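Local atomic coordinates of fructose transport system repressor FruR (Pseudomonas putida, PDB entry 3O74), a protein that regulates transcription, probably as a sequence-specific DNA-binding repressor and activator of the LacI family, with fructose 1-phosphate as its preferred effector. Residues T2-F7 with R57-L62; F7-L12 with I37-D42; S46-Q51 with S66-E71; L62-C67 with R90-A95; P84-D89 with H96-I101. All coordinates share one frame; numbering follows the deposited sequence.

Overall arrangement
Five contacts follow one parallel sheet through the amino-terminal lobe, where the strands lie in the order 34-39, 4-9, 61-64, 85-88 and 98-102. Interactions 1, 2 and 5 join neighbouring strands. Interaction 2 is nested along the chain inside the loop that interaction 1 closes, and the two share Phe7. Interaction 3 ties helix 44-56 to the loop after strand 61-64, and interaction 4 ties that strand to the loop after strand 85-88. Centres of interactions 4 and 5 are about 5 Å apart; those of interactions 1 and 2 about 15 Å. Interactions 1, 2 and 3 adjoin the second subunit, whereas Arg90 and Asp89 meet glycerol at strand ends facing a probable effector cleft.

Interaction 1: T2-F7 with R57-L62; sequences TRTLGF and RRCDAL
Asp60 and Thr2 illustrate how one carboxylate can hold the lead-in to a strand, here strand 4-9. The Asp60 side chain slides past that of Thr2 in the opposite direction, and OD1 accepts from Thr2 N at 2.9 Å in an almost straight bond (177°), met on the syn side and a little out of the carboxylate plane. OD2 takes a weak, bent bond from Arg3 N. Alongside, Thr4 OG1 donates to Thr2 OG1 at 2.8 Å, and Thr2 OG1 donates a hydrogen bond to Arg58 O, also at 2.8 Å, arriving above the carbonyl plane. With chi1 at 58°, Thr2 OG1 sits between its backbone N and carbonyl carbon and can take part in both bonds.

The packing is tight farther along, where the strands are parallel. Asp60 N donates to Thr4 O at 2.8 Å and Gly6 N to Ala61 O at 3.0 Å. Leu62 CD1 lies over the bare backbone of Gly6, 3.7 Å from Gly6 C, while on the other face Leu5 CD2 reaches Ala61 CB at 4.0 Å and both lean on Ile249 of helix 234-250. Thr4 is covered as well, by Leu53 of the second subunit. The outer side is looser: Arg3 and Arg58 are exposed, the latter poorly ordered, with its CB beside Thr2 CG2.

A buried carboxylate thus lies beside an exposed rim. Its one straight and one weak N-H bond would favour the ionised form, and through them Asp60 joins the lead-in of strand 4-9 to the turn before strand 61-64.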
# COMPACT_ATOMS: atom_id res chain seq x y z
N THR B 2 -16.91 6.97 21.63
CA THR B 2 -15.46 6.85 21.72
C THR B 2 -14.75 7.85 20.81
O THR B 2 -13.54 8.05 20.92
CB THR B 2 -15.00 5.43 21.34
OG1 THR B 2 -15.45 5.14 20.01
CG2 THR B 2 -15.58 4.41 22.30
N ARG B 3 -15.51 8.45 19.91
CA ARG B 3 -14.95 9.32 18.88
C ARG B 3 -13.84 8.62 18.10
O ARG B 3 -12.82 9.21 17.76
CB ARG B 3 -14.44 10.63 19.47
CG ARG B 3 -15.54 11.39 20.17
CD ARG B 3 -15.18 12.85 20.32
NE ARG B 3 -16.23 13.58 21.00
CZ ARG B 3 -16.01 14.62 21.79
NH1 ARG B 3 -14.77 15.03 22.00
NH2 ARG B 3 -17.03 15.24 22.38
N THR B 4 -14.06 7.33 17.85
CA THR B 4 -13.18 6.57 16.98
C THR B 4 -14.04 5.87 15.94
O THR B 4 -15.18 5.48 16.22
CB THR B 4 -12.37 5.52 17.77
OG1 THR B 4 -13.25 4.54 18.31
CG2 THR B 4 -11.61 6.19 18.90
N LEU B 5 -13.50 5.73 14.74
CA LEU B 5 -14.18 5.03 13.67
C LEU B 5 -13.33 3.82 13.30
O LEU B 5 -12.10 3.88 13.36
CB LEU B 5 -14.33 5.95 12.46
CG LEU B 5 -14.85 7.36 12.75
CD1 LEU B 5 -14.69 8.27 11.53
CD2 LEU B 5 -16.30 7.31 13.21
N GLY B 6 -13.97 2.72 12.93
CA GLY B 6 -13.25 1.54 12.49
C GLY B 6 -13.32 1.37 10.98
O GLY B 6 -14.30 1.77 10.36
N PHE B 7 -12.29 0.78 10.39
CA PHE B 7 -12.29 0.45 8.98
C PHE B 7 -11.77 -0.97 8.78
O PHE B 7 -10.60 -1.26 9.04
CB PHE B 7 -11.45 1.45 8.18
CG PHE B 7 -11.55 1.28 6.68
CD1 PHE B 7 -12.56 0.53 6.11
CD2 PHE B 7 -10.62 1.89 5.85
CE1 PHE B 7 -12.65 0.38 4.72
CE2 PHE B 7 -10.70 1.75 4.47
CZ PHE B 7 -11.71 0.99 3.90
N ARG B 57 -14.85 -2.60 21.08
CA ARG B 57 -14.11 -1.34 21.07
C ARG B 57 -15.06 -0.15 21.16
O ARG B 57 -14.66 0.94 21.57
CB ARG B 57 -13.29 -1.23 19.78
CG ARG B 57 -11.83 -1.57 19.95
CD ARG B 57 -11.64 -2.85 20.74
NE ARG B 57 -10.28 -2.97 21.24
CZ ARG B 57 -9.85 -3.96 22.02
NH1 ARG B 57 -10.69 -4.93 22.38
NH2 ARG B 57 -8.59 -3.99 22.43
N ARG B 58 -16.31 -0.38 20.77
CA ARG B 58 -17.32 0.67 20.79
C ARG B 58 -17.03 1.83 19.84
O ARG B 58 -17.22 2.99 20.21
CB ARG B 58 -17.56 1.18 22.21
CG ARG B 58 -18.74 0.52 22.92
CD ARG B 58 -18.73 0.80 24.42
NE ARG B 58 -17.55 0.22 25.06
CZ ARG B 58 -16.51 0.93 25.48
NH1 ARG B 58 -16.49 2.25 25.33
NH2 ARG B 58 -15.48 0.32 26.06
N CYS B 59 -16.56 1.54 18.63
CA CYS B 59 -16.35 2.58 17.64
C CYS B 59 -17.68 3.24 17.29
O CYS B 59 -18.72 2.58 17.29
CB CYS B 59 -15.67 2.02 16.39
SG CYS B 59 -13.99 1.41 16.65
N ASP B 60 -17.65 4.53 17.00
CA ASP B 60 -18.88 5.28 16.72
C ASP B 60 -19.50 4.90 15.38
O ASP B 60 -20.72 5.00 15.20
CB ASP B 60 -18.60 6.78 16.77
CG ASP B 60 -18.22 7.26 18.16
OD1 ASP B 60 -18.33 6.46 19.11
OD2 ASP B 60 -17.82 8.44 18.29
N ALA B 61 -18.67 4.46 14.45
CA ALA B 61 -19.16 3.95 13.17
C ALA B 61 -18.13 3.01 12.58
O ALA B 61 -16.95 3.07 12.92
CB ALA B 61 -19.45 5.10 12.21
N LEU B 62 -18.58 2.14 11.68
CA LEU B 62 -17.70 1.15 11.07
C LEU B 62 -17.76 1.24 9.56
O LEU B 62 -18.83 1.09 8.95
CB LEU B 62 -18.07 -0.25 11.55
CG LEU B 62 -17.30 -1.46 11.01
CD1 LEU B 62 -15.81 -1.35 11.33
CD2 LEU B 62 -17.89 -2.74 11.58

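Interaction 2: F7-L12 with I37-D42; sequences FILPDL and IASSDD
Leu9 and Ile37 cross at a slant on one face of two parallel strands, Leu9 CD2 lying 3.8 Å from Ile37 CG2. The first torsion of Leu9 (52°) sets CG between the backbone N and the carbonyl carbon, so that its two methyls divide the work: CD2 goes to Ile37 and CD1 to Ser39 CB, at 4.1 Å. Leu12 folds back over the same face and rests CG on Ser39 CB at 3.6 Å. Past the strand ends, Pro10 CB packs 3.8 Å from Asp42 CG.

Beneath these side chains the backbones are joined by three bonds, from Ala38 N to Phe7 O, from Leu9 N to Ala38 O (3.0 Å) and from Ser40 N to Leu9 O (2.9 Å). Beyond the last of them, Ser39 OG and Ser40 OG each accept from the backbone N two residues on, two successive ST turns where the strand gives way to the loop. A water bridges Ser39 OG and Leu12 N, linking the end of strand 34-39 to the loop after strand 4-9.

Farther out, Asp42 forms a salt bridge with Arg90. Asp11 OD1 accepts from Glu13 N and also meets Lys22 of the second subunit in a salt bridge, while Gln26 of that subunit is hydrogen-bonded to Asp41.

Strand 4-9, helix 15-30 and strand 34-39 form a beta-alpha-beta unit, the opening crossover of the Rossmann-like lobe found in periplasmic binding proteins and LacI-family repressors.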
# COMPACT_ATOMS: atom_id res chain seq x y z
N PHE B 7 -12.29 0.78 10.39
CA PHE B 7 -12.29 0.45 8.98
C PHE B 7 -11.77 -0.97 8.78
O PHE B 7 -10.60 -1.26 9.04
CB PHE B 7 -11.45 1.45 8.18
CG PHE B 7 -11.55 1.28 6.68
CD1 PHE B 7 -12.56 0.53 6.11
CD2 PHE B 7 -10.62 1.89 5.85
CE1 PHE B 7 -12.65 0.38 4.72
CE2 PHE B 7 -10.70 1.75 4.47
CZ PHE B 7 -11.71 0.99 3.90
N ILE B 8 -12.65 -1.86 8.33
CA ILE B 8 -12.25 -3.22 7.98
C ILE B 8 -12.04 -3.29 6.48
O ILE B 8 -12.98 -3.09 5.70
CB ILE B 8 -13.34 -4.23 8.35
CG1 ILE B 8 -13.53 -4.29 9.87
CG2 ILE B 8 -13.00 -5.61 7.81
CD1 ILE B 8 -14.66 -5.21 10.30
N LEU B 9 -10.81 -3.57 6.06
CA LEU B 9 -10.51 -3.70 4.64
C LEU B 9 -9.89 -5.06 4.34
O LEU B 9 -9.39 -5.74 5.24
CB LEU B 9 -9.63 -2.53 4.17
CG LEU B 9 -8.36 -2.25 4.97
CD1 LEU B 9 -7.26 -3.22 4.57
CD2 LEU B 9 -7.90 -0.82 4.76
N PRO B 10 -9.96 -5.49 3.07
CA PRO B 10 -9.54 -6.85 2.72
C PRO B 10 -8.03 -7.03 2.65
O PRO B 10 -7.54 -8.13 2.92
CB PRO B 10 -10.13 -7.06 1.33
CG PRO B 10 -11.13 -5.97 1.15
CD PRO B 10 -10.61 -4.82 1.93
N ASP B 11 -7.30 -5.98 2.29
CA ASP B 11 -5.88 -6.14 1.99
C ASP B 11 -5.11 -4.84 2.18
O ASP B 11 -5.28 -3.88 1.43
CB ASP B 11 -5.71 -6.65 0.56
CG ASP B 11 -4.27 -6.99 0.21
OD1 ASP B 11 -3.38 -6.79 1.07
OD2 ASP B 11 -4.03 -7.45 -0.92
N LEU B 12 -4.24 -4.84 3.18
CA LEU B 12 -3.42 -3.68 3.49
C LEU B 12 -2.47 -3.33 2.35
O LEU B 12 -2.06 -2.18 2.22
CB LEU B 12 -2.61 -3.95 4.76
CG LEU B 12 -3.42 -4.00 6.06
CD1 LEU B 12 -2.60 -4.61 7.18
CD2 LEU B 12 -3.90 -2.61 6.42
N ILE B 37 -7.74 0.92 11.87
CA ILE B 37 -7.80 0.09 10.69
C ILE B 37 -7.47 -1.36 11.02
O ILE B 37 -6.59 -1.64 11.84
CB ILE B 37 -6.84 0.63 9.61
CG1 ILE B 37 -7.25 2.05 9.21
CG2 ILE B 37 -6.80 -0.29 8.41
CD1 ILE B 37 -6.18 2.80 8.45
N ALA B 38 -8.19 -2.27 10.39
CA ALA B 38 -7.93 -3.69 10.56
C ALA B 38 -8.14 -4.39 9.23
O ALA B 38 -8.95 -3.96 8.41
CB ALA B 38 -8.85 -4.27 11.61
N SER B 39 -7.39 -5.47 9.01
CA SER B 39 -7.45 -6.19 7.75
C SER B 39 -7.99 -7.61 7.93
O SER B 39 -7.53 -8.36 8.79
CB SER B 39 -6.08 -6.24 7.08
OG SER B 39 -6.10 -7.11 5.97
N SER B 40 -8.98 -7.96 7.11
CA SER B 40 -9.60 -9.28 7.13
C SER B 40 -8.80 -10.26 6.28
O SER B 40 -8.97 -11.47 6.39
CB SER B 40 -11.01 -9.19 6.55
OG SER B 40 -10.94 -8.93 5.16
N ASP B 41 -7.93 -9.73 5.42
CA ASP B 41 -7.21 -10.55 4.47
C ASP B 41 -8.19 -11.27 3.54
O ASP B 41 -7.88 -12.34 3.01
CB ASP B 41 -6.32 -11.56 5.19
CG ASP B 41 -4.90 -11.53 4.70
OD1 ASP B 41 -4.60 -12.20 3.69
OD2 ASP B 41 -4.07 -10.83 5.31
N ASP B 42 -9.37 -10.68 3.35
CA ASP B 42 -10.40 -11.26 2.50
C ASP B 42 -10.86 -12.65 2.97
O ASP B 42 -11.43 -13.42 2.20
CB ASP B 42 -9.95 -11.31 1.03
CG ASP B 42 -10.87 -10.53 0.11
OD1 ASP B 42 -12.01 -10.25 0.51
OD2 ASP B 42 -10.45 -10.19 -1.02
O HOH W 1 -4.07 -7.35 4.50

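Interaction 3: S46-Q51 with S66-E71; sequences SERQLQ and SCLPPE
Glu47 stretches from its helix to the loop at Ser66 and Cys67, a buried acid gripping two successive residues. Its CB and CG act as a spacer: CG stands anti to the backbone N (chi1 177°) and the chain stays extended beyond it, which carries the carboxylate straight across. CD then comes up against Leu68 CG at 3.7 Å, the two side chains approaching from opposite directions. OE1 uses its syn lone pair to accept from Cys67 N at 2.8 Å. OE2 receives the Ser66 hydroxyl at 2.7 Å, also on the syn side but 21° out of the carboxylate plane, and has a further hydrogen bond from Tyr75. Ser66 OG in turn accepts from Leu68 N, an ST turn that steadies the donor.

Leu68 touches two further polar chains with its two methyls. Its CD2 lies over one face of the Arg48 guanidinium, 4.0 Å from CZ and toward the rim, while CD1 meets Gln51 OE1 at 3.5 Å. Arg48 has a salt bridge to Asp72 and Gln51 a hydrogen bond to Ser74.

Helix 44-56 is thereby joined to the loop that leaves strand 61-64, with helix 74-80 supplying Ser74 and Tyr75 beside both.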
# COMPACT_ATOMS: atom_id res chain seq x y z
N SER B 46 -11.81 -14.18 9.58
CA SER B 46 -11.04 -13.07 10.11
C SER B 46 -11.93 -11.83 10.23
O SER B 46 -11.85 -11.09 11.20
CB SER B 46 -9.84 -12.77 9.22
OG SER B 46 -8.94 -13.87 9.20
N GLU B 47 -12.78 -11.61 9.23
CA GLU B 47 -13.65 -10.45 9.26
C GLU B 47 -14.63 -10.52 10.42
O GLU B 47 -14.89 -9.52 11.08
CB GLU B 47 -14.41 -10.29 7.94
CG GLU B 47 -15.38 -9.12 7.97
CD GLU B 47 -15.92 -8.77 6.60
OE1 GLU B 47 -15.30 -9.19 5.60
OE2 GLU B 47 -16.96 -8.08 6.52
N ARG B 48 -15.17 -11.71 10.66
CA ARG B 48 -16.10 -11.89 11.77
C ARG B 48 -15.40 -11.64 13.11
O ARG B 48 -16.00 -11.09 14.03
CB ARG B 48 -16.75 -13.27 11.73
CG ARG B 48 -17.64 -13.47 10.51
CD ARG B 48 -18.52 -14.71 10.64
NE ARG B 48 -19.23 -15.00 9.40
CZ ARG B 48 -18.80 -15.87 8.48
NH1 ARG B 48 -17.67 -16.54 8.68
NH2 ARG B 48 -19.51 -16.08 7.38
N GLN B 49 -14.13 -12.03 13.20
CA GLN B 49 -13.33 -11.71 14.38
C GLN B 49 -13.18 -10.20 14.56
O GLN B 49 -13.21 -9.70 15.69
CB GLN B 49 -11.95 -12.36 14.29
CG GLN B 49 -11.95 -13.88 14.36
CD GLN B 49 -10.59 -14.45 14.73
OE1 GLN B 49 -9.57 -14.10 14.14
NE2 GLN B 49 -10.58 -15.34 15.72
N LEU B 50 -13.01 -9.48 13.46
CA LEU B 50 -12.84 -8.03 13.52
C LEU B 50 -14.15 -7.34 13.88
O LEU B 50 -14.16 -6.30 14.55
CB LEU B 50 -12.28 -7.49 12.21
CG LEU B 50 -10.85 -7.94 11.90
CD1 LEU B 50 -10.38 -7.35 10.58
CD2 LEU B 50 -9.93 -7.53 13.03
N GLN B 51 -15.27 -7.92 13.44
CA GLN B 51 -16.58 -7.41 13.81
C GLN B 51 -16.71 -7.33 15.33
O GLN B 51 -17.06 -6.28 15.87
CB GLN B 51 -17.68 -8.32 13.27
CG GLN B 51 -17.87 -8.27 11.77
CD GLN B 51 -19.04 -9.12 11.32
OE1 GLN B 51 -19.60 -8.91 10.25
NE2 GLN B 51 -19.43 -10.07 12.16
N SER B 66 -16.42 -5.60 2.75
CA SER B 66 -16.67 -6.93 3.28
C SER B 66 -16.30 -8.05 2.31
O SER B 66 -16.29 -7.86 1.09
CB SER B 66 -18.15 -7.05 3.67
OG SER B 66 -18.42 -8.30 4.28
N CYS B 67 -16.01 -9.23 2.86
CA CYS B 67 -15.79 -10.41 2.04
C CYS B 67 -16.82 -11.49 2.37
O CYS B 67 -16.72 -12.62 1.90
CB CYS B 67 -14.37 -10.96 2.22
SG CYS B 67 -14.03 -11.66 3.85
N LEU B 68 -17.82 -11.12 3.18
CA LEU B 68 -18.84 -12.07 3.62
C LEU B 68 -19.90 -12.34 2.55
O LEU B 68 -20.09 -11.53 1.64
CB LEU B 68 -19.51 -11.57 4.91
CG LEU B 68 -18.62 -11.32 6.13
CD1 LEU B 68 -19.46 -10.87 7.32
CD2 LEU B 68 -17.82 -12.56 6.49
N PRO B 69 -20.59 -13.48 2.65
CA PRO B 69 -21.72 -13.80 1.76
C PRO B 69 -22.91 -12.90 2.07
O PRO B 69 -23.09 -12.51 3.22
CB PRO B 69 -22.06 -15.25 2.12
CG PRO B 69 -20.87 -15.77 2.85
CD PRO B 69 -20.28 -14.60 3.56
N PRO B 70 -23.73 -12.58 1.05
CA PRO B 70 -24.89 -11.71 1.24
C PRO B 70 -25.91 -12.35 2.16
O PRO B 70 -26.72 -11.66 2.78
CB PRO B 70 -25.46 -11.57 -0.17
CG PRO B 70 -25.03 -12.81 -0.87
CD PRO B 70 -23.67 -13.13 -0.32
N GLU B 71 -25.87 -13.68 2.25
CA GLU B 71 -26.76 -14.43 3.12
C GLU B 71 -26.43 -14.16 4.58
O GLU B 71 -27.28 -14.29 5.46
CB GLU B 71 -26.63 -15.93 2.83
CG GLU B 71 -26.18 -16.24 1.41
CD GLU B 71 -24.91 -17.06 1.38
OE1 GLU B 71 -24.58 -17.69 2.41
OE2 GLU B 71 -24.23 -17.08 0.33

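Interaction 4: L62-C67 with R90-A95; sequences LFVASC and RRLDPA
The backbones of 62-67 and 90-95 approach most closely at Ala65 and Arg90, whose CA atoms are 5.2 Å apart, and no direct main-chain hydrogen bond joins the two segments. A water stands in for one: it donates to Val64 O and to Arg90 O, the latter at 2.6 Å, and accepts from Ser66 N at 2.7 Å. One water thus joins Val64 O and Ser66 N to Arg90 O.

Arg90 provides the long reach. Its chain is extended from CG to NE and runs past Ser66 O with CD only 3.1 Å from that oxygen; NH1 is on the same side as CD, so that it too faces Ser66 O, in a hydrogen bond of 3.0 Å. The carbonyl oxygen lies almost in the guanidinium plane, at the edge of the group, yet the N-H reaches it from above the carbonyl plane, 47° out. NH1 also meets Cys67 CB at 3.8 Å and is shared with the carboxylate of Asp42, a salt bridge that fixes the rotation of the guanidinium.

In the periplasmic-binding-protein fold of the LacI family, loops at the carboxyl ends of the parallel strands line the cleft for the effector, and Arg90 sits on such a loop. Its NE binds a glycerol that probably comes from the crystallisation liquor, consistent with a pocket there.

Leu92, two residues on, adds hydrocarbon beside Val64 and Ser66. The Leu92 and Val64 side chains cross at about a right angle, Leu92 CD1 4.0 Å from Val64 CG1, while Leu92 CD2 touches Ser66 CB at 4.2 Å. The backbone N of Leu92 is held by Ser99 OG of strand 98-102.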
# COMPACT_ATOMS: atom_id res chain seq x y z
N LEU B 62 -18.58 2.14 11.68
CA LEU B 62 -17.70 1.15 11.07
C LEU B 62 -17.76 1.24 9.56
O LEU B 62 -18.83 1.09 8.95
CB LEU B 62 -18.07 -0.25 11.55
CG LEU B 62 -17.30 -1.46 11.01
CD1 LEU B 62 -15.81 -1.35 11.33
CD2 LEU B 62 -17.89 -2.74 11.58
N PHE B 63 -16.61 1.51 8.95
CA PHE B 63 -16.46 1.42 7.50
C PHE B 63 -16.03 -0.00 7.19
O PHE B 63 -15.23 -0.59 7.92
CB PHE B 63 -15.40 2.39 6.99
CG PHE B 63 -15.70 3.83 7.30
CD1 PHE B 63 -16.71 4.50 6.63
CD2 PHE B 63 -14.96 4.51 8.26
CE1 PHE B 63 -16.98 5.84 6.92
CE2 PHE B 63 -15.22 5.84 8.54
CZ PHE B 63 -16.23 6.50 7.88
N VAL B 64 -16.54 -0.56 6.10
CA VAL B 64 -16.17 -1.93 5.77
C VAL B 64 -16.22 -2.26 4.28
O VAL B 64 -17.18 -1.91 3.59
CB VAL B 64 -17.04 -2.95 6.57
CG1 VAL B 64 -18.52 -2.76 6.28
CG2 VAL B 64 -16.61 -4.38 6.28
N ALA B 65 -15.17 -2.91 3.81
CA ALA B 65 -15.16 -3.55 2.50
C ALA B 65 -15.21 -5.05 2.79
O ALA B 65 -14.18 -5.67 3.06
CB ALA B 65 -13.91 -3.19 1.74
N SER B 66 -16.42 -5.60 2.75
CA SER B 66 -16.67 -6.93 3.28
C SER B 66 -16.30 -8.05 2.31
O SER B 66 -16.29 -7.86 1.09
CB SER B 66 -18.15 -7.05 3.67
OG SER B 66 -18.42 -8.30 4.28
N CYS B 67 -16.01 -9.23 2.86
CA CYS B 67 -15.79 -10.41 2.04
C CYS B 67 -16.82 -11.49 2.37
O CYS B 67 -16.72 -12.62 1.90
CB CYS B 67 -14.37 -10.96 2.22
SG CYS B 67 -14.03 -11.66 3.85
N ARG B 90 -17.00 -2.24 -1.75
CA ARG B 90 -17.88 -3.40 -1.91
C ARG B 90 -19.21 -3.14 -1.22
O ARG B 90 -19.28 -3.02 -0.01
CB ARG B 90 -17.21 -4.65 -1.35
CG ARG B 90 -15.86 -4.96 -1.96
CD ARG B 90 -15.30 -6.20 -1.34
NE ARG B 90 -13.97 -6.54 -1.84
CZ ARG B 90 -13.27 -7.57 -1.40
NH1 ARG B 90 -13.78 -8.35 -0.46
NH2 ARG B 90 -12.07 -7.83 -1.89
N ARG B 91 -20.28 -3.08 -2.01
CA ARG B 91 -21.59 -2.69 -1.51
C ARG B 91 -22.14 -3.69 -0.50
O ARG B 91 -21.90 -4.89 -0.60
CB ARG B 91 -22.58 -2.54 -2.67
CG ARG B 91 -22.99 -3.87 -3.30
CD ARG B 91 -24.26 -3.72 -4.12
NE ARG B 91 -24.07 -2.81 -5.24
CZ ARG B 91 -25.07 -2.21 -5.89
NH1 ARG B 91 -26.32 -2.42 -5.52
NH2 ARG B 91 -24.80 -1.41 -6.91
N LEU B 92 -22.88 -3.18 0.48
CA LEU B 92 -23.74 -4.04 1.28
C LEU B 92 -25.18 -3.88 0.78
O LEU B 92 -25.45 -3.07 -0.10
CB LEU B 92 -23.61 -3.71 2.77
CG LEU B 92 -22.27 -4.06 3.43
CD1 LEU B 92 -22.17 -3.50 4.84
CD2 LEU B 92 -22.04 -5.57 3.44
N ASP B 93 -26.10 -4.65 1.36
CA ASP B 93 -27.49 -4.68 0.91
C ASP B 93 -28.09 -3.28 0.76
O ASP B 93 -28.22 -2.55 1.74
CB ASP B 93 -28.31 -5.52 1.89
CG ASP B 93 -29.77 -5.65 1.49
OD1 ASP B 93 -30.18 -5.10 0.45
OD2 ASP B 93 -30.51 -6.32 2.25
N PRO B 94 -28.45 -2.89 -0.47
CA PRO B 94 -28.97 -1.56 -0.78
C PRO B 94 -30.29 -1.25 -0.06
O PRO B 94 -30.69 -0.09 0.01
CB PRO B 94 -29.18 -1.59 -2.30
CG PRO B 94 -29.25 -3.04 -2.64
CD PRO B 94 -28.36 -3.74 -1.68
N ALA B 95 -30.94 -2.28 0.47
CA ALA B 95 -32.20 -2.10 1.19
C ALA B 95 -31.98 -1.75 2.66
O ALA B 95 -32.93 -1.35 3.35
CB ALA B 95 -33.07 -3.34 1.06
O HOH W 2 -18.61 -4.10 2.24

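Interaction 5: P84-D89 with H96-I101; sequences PVIAID and HFCSVI
Phe97 presents its ring obliquely to Val85, CD2 lying 4.1 Å from Val85 CB. Leu92, Tyr75 and Gln79 also pack against this ring. The other flat group is the carboxylate of Asp89, whose side chain leaves the backbone away from the partner strand; OD1 is hydrogen-bonded to a glycerol, probably from the crystallisation liquor.

Between these two ends the strands run parallel, their short axes 22° apart. Ala87 N donates to Cys98 O at 2.9 Å, in the carbonyl plane. Val100 N returns a nearly straight bond (173°) to Ala87 O, though from above its carbonyl plane, and Asp89 N closes the series on Val100 O at 2.8 Å. Ala87 CB and Ser99 OG come within 3.2 Å on one face, where Ser99 OG also accepts from Leu92 N. On the other, Ile86 stretches CD1 to Cys98 CB at 3.9 Å. Farther on, Ile101 CG2 rests against Asp89 O at 3.5 Å.

Strands 85-88 and 98-102 are neighbours linked by a parallel crossover made by a loop, without the usual helix, within the helix-covered parallel sheet of a LacI-type sugar-binding lobe. Asp89 lies at the carboxyl end of its strand, a position consistent with the ligand cleft of this family.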
# COMPACT_ATOMS: atom_id res chain seq x y z
N PRO B 84 -23.70 2.45 13.25
CA PRO B 84 -23.72 2.86 11.85
C PRO B 84 -22.69 2.09 11.05
O PRO B 84 -21.51 2.10 11.41
CB PRO B 84 -23.33 4.34 11.91
CG PRO B 84 -23.58 4.76 13.33
CD PRO B 84 -23.31 3.55 14.15
N VAL B 85 -23.12 1.44 9.97
CA VAL B 85 -22.22 0.69 9.12
C VAL B 85 -22.20 1.30 7.72
O VAL B 85 -23.23 1.38 7.06
CB VAL B 85 -22.63 -0.80 9.02
CG1 VAL B 85 -21.71 -1.55 8.07
CG2 VAL B 85 -22.61 -1.45 10.40
N ILE B 86 -21.02 1.75 7.29
CA ILE B 86 -20.87 2.33 5.97
C ILE B 86 -20.00 1.44 5.10
O ILE B 86 -18.82 1.25 5.40
CB ILE B 86 -20.25 3.74 6.03
CG1 ILE B 86 -21.03 4.62 7.00
CG2 ILE B 86 -20.20 4.36 4.64
CD1 ILE B 86 -22.46 4.85 6.59
N ALA B 87 -20.58 0.89 4.04
CA ALA B 87 -19.81 0.05 3.12
C ALA B 87 -18.93 0.91 2.22
O ALA B 87 -19.32 2.01 1.83
CB ALA B 87 -20.74 -0.83 2.28
N ILE B 88 -17.74 0.40 1.91
CA ILE B 88 -16.83 1.10 1.01
C ILE B 88 -16.32 0.15 -0.06
O ILE B 88 -15.86 -0.95 0.24
CB ILE B 88 -15.63 1.69 1.79
CG1 ILE B 88 -16.08 2.84 2.69
CG2 ILE B 88 -14.56 2.18 0.82
CD1 ILE B 88 -14.93 3.58 3.37
N ASP B 89 -16.41 0.59 -1.32
CA ASP B 89 -15.92 -0.18 -2.46
C ASP B 89 -16.76 -1.42 -2.76
O ASP B 89 -17.19 -1.62 -3.89
CB ASP B 89 -14.45 -0.57 -2.27
CG ASP B 89 -13.83 -1.18 -3.52
OD1 ASP B 89 -14.28 -2.27 -3.94
OD2 ASP B 89 -12.90 -0.58 -4.08
N HIS B 96 -30.75 -1.89 3.15
CA HIS B 96 -30.51 -1.71 4.58
C HIS B 96 -29.26 -0.91 4.94
O HIS B 96 -29.17 -0.35 6.04
CB HIS B 96 -30.48 -3.07 5.29
CG HIS B 96 -31.77 -3.81 5.23
ND1 HIS B 96 -32.86 -3.50 6.03
CD2 HIS B 96 -32.19 -4.85 4.45
CE1 HIS B 96 -33.86 -4.30 5.76
NE2 HIS B 96 -33.48 -5.14 4.80
N PHE B 97 -28.30 -0.85 4.03
CA PHE B 97 -27.02 -0.20 4.31
C PHE B 97 -26.68 0.92 3.34
O PHE B 97 -27.07 0.89 2.17
CB PHE B 97 -25.88 -1.23 4.29
CG PHE B 97 -26.05 -2.34 5.30
CD1 PHE B 97 -26.60 -3.55 4.93
CD2 PHE B 97 -25.64 -2.16 6.61
CE1 PHE B 97 -26.75 -4.57 5.86
CE2 PHE B 97 -25.79 -3.17 7.54
CZ PHE B 97 -26.35 -4.38 7.16
N CYS B 98 -25.95 1.91 3.84
CA CYS B 98 -25.36 2.93 3.00
C CYS B 98 -24.03 2.42 2.45
O CYS B 98 -23.18 1.96 3.22
CB CYS B 98 -25.14 4.20 3.84
SG CYS B 98 -24.31 5.53 2.99
N SER B 99 -23.84 2.50 1.13
CA SER B 99 -22.57 2.07 0.53
C SER B 99 -22.00 3.16 -0.36
O SER B 99 -22.73 3.84 -1.08
CB SER B 99 -22.76 0.79 -0.30
OG SER B 99 -23.32 -0.25 0.48
N VAL B 100 -20.69 3.34 -0.31
CA VAL B 100 -20.02 4.24 -1.24
C VAL B 100 -19.07 3.42 -2.11
O VAL B 100 -18.14 2.79 -1.60
CB VAL B 100 -19.24 5.35 -0.51
CG1 VAL B 100 -18.66 6.34 -1.52
CG2 VAL B 100 -20.13 6.07 0.48
N ILE B 101 -19.29 3.45 -3.41
CA ILE B 101 -18.55 2.58 -4.32
C ILE B 101 -18.17 3.30 -5.61
O ILE B 101 -18.57 4.45 -5.83
CB ILE B 101 -19.38 1.32 -4.69
CG1 ILE B 101 -20.58 1.68 -5.57
CG2 ILE B 101 -19.85 0.61 -3.43
CD1 ILE B 101 -21.38 0.46 -6.01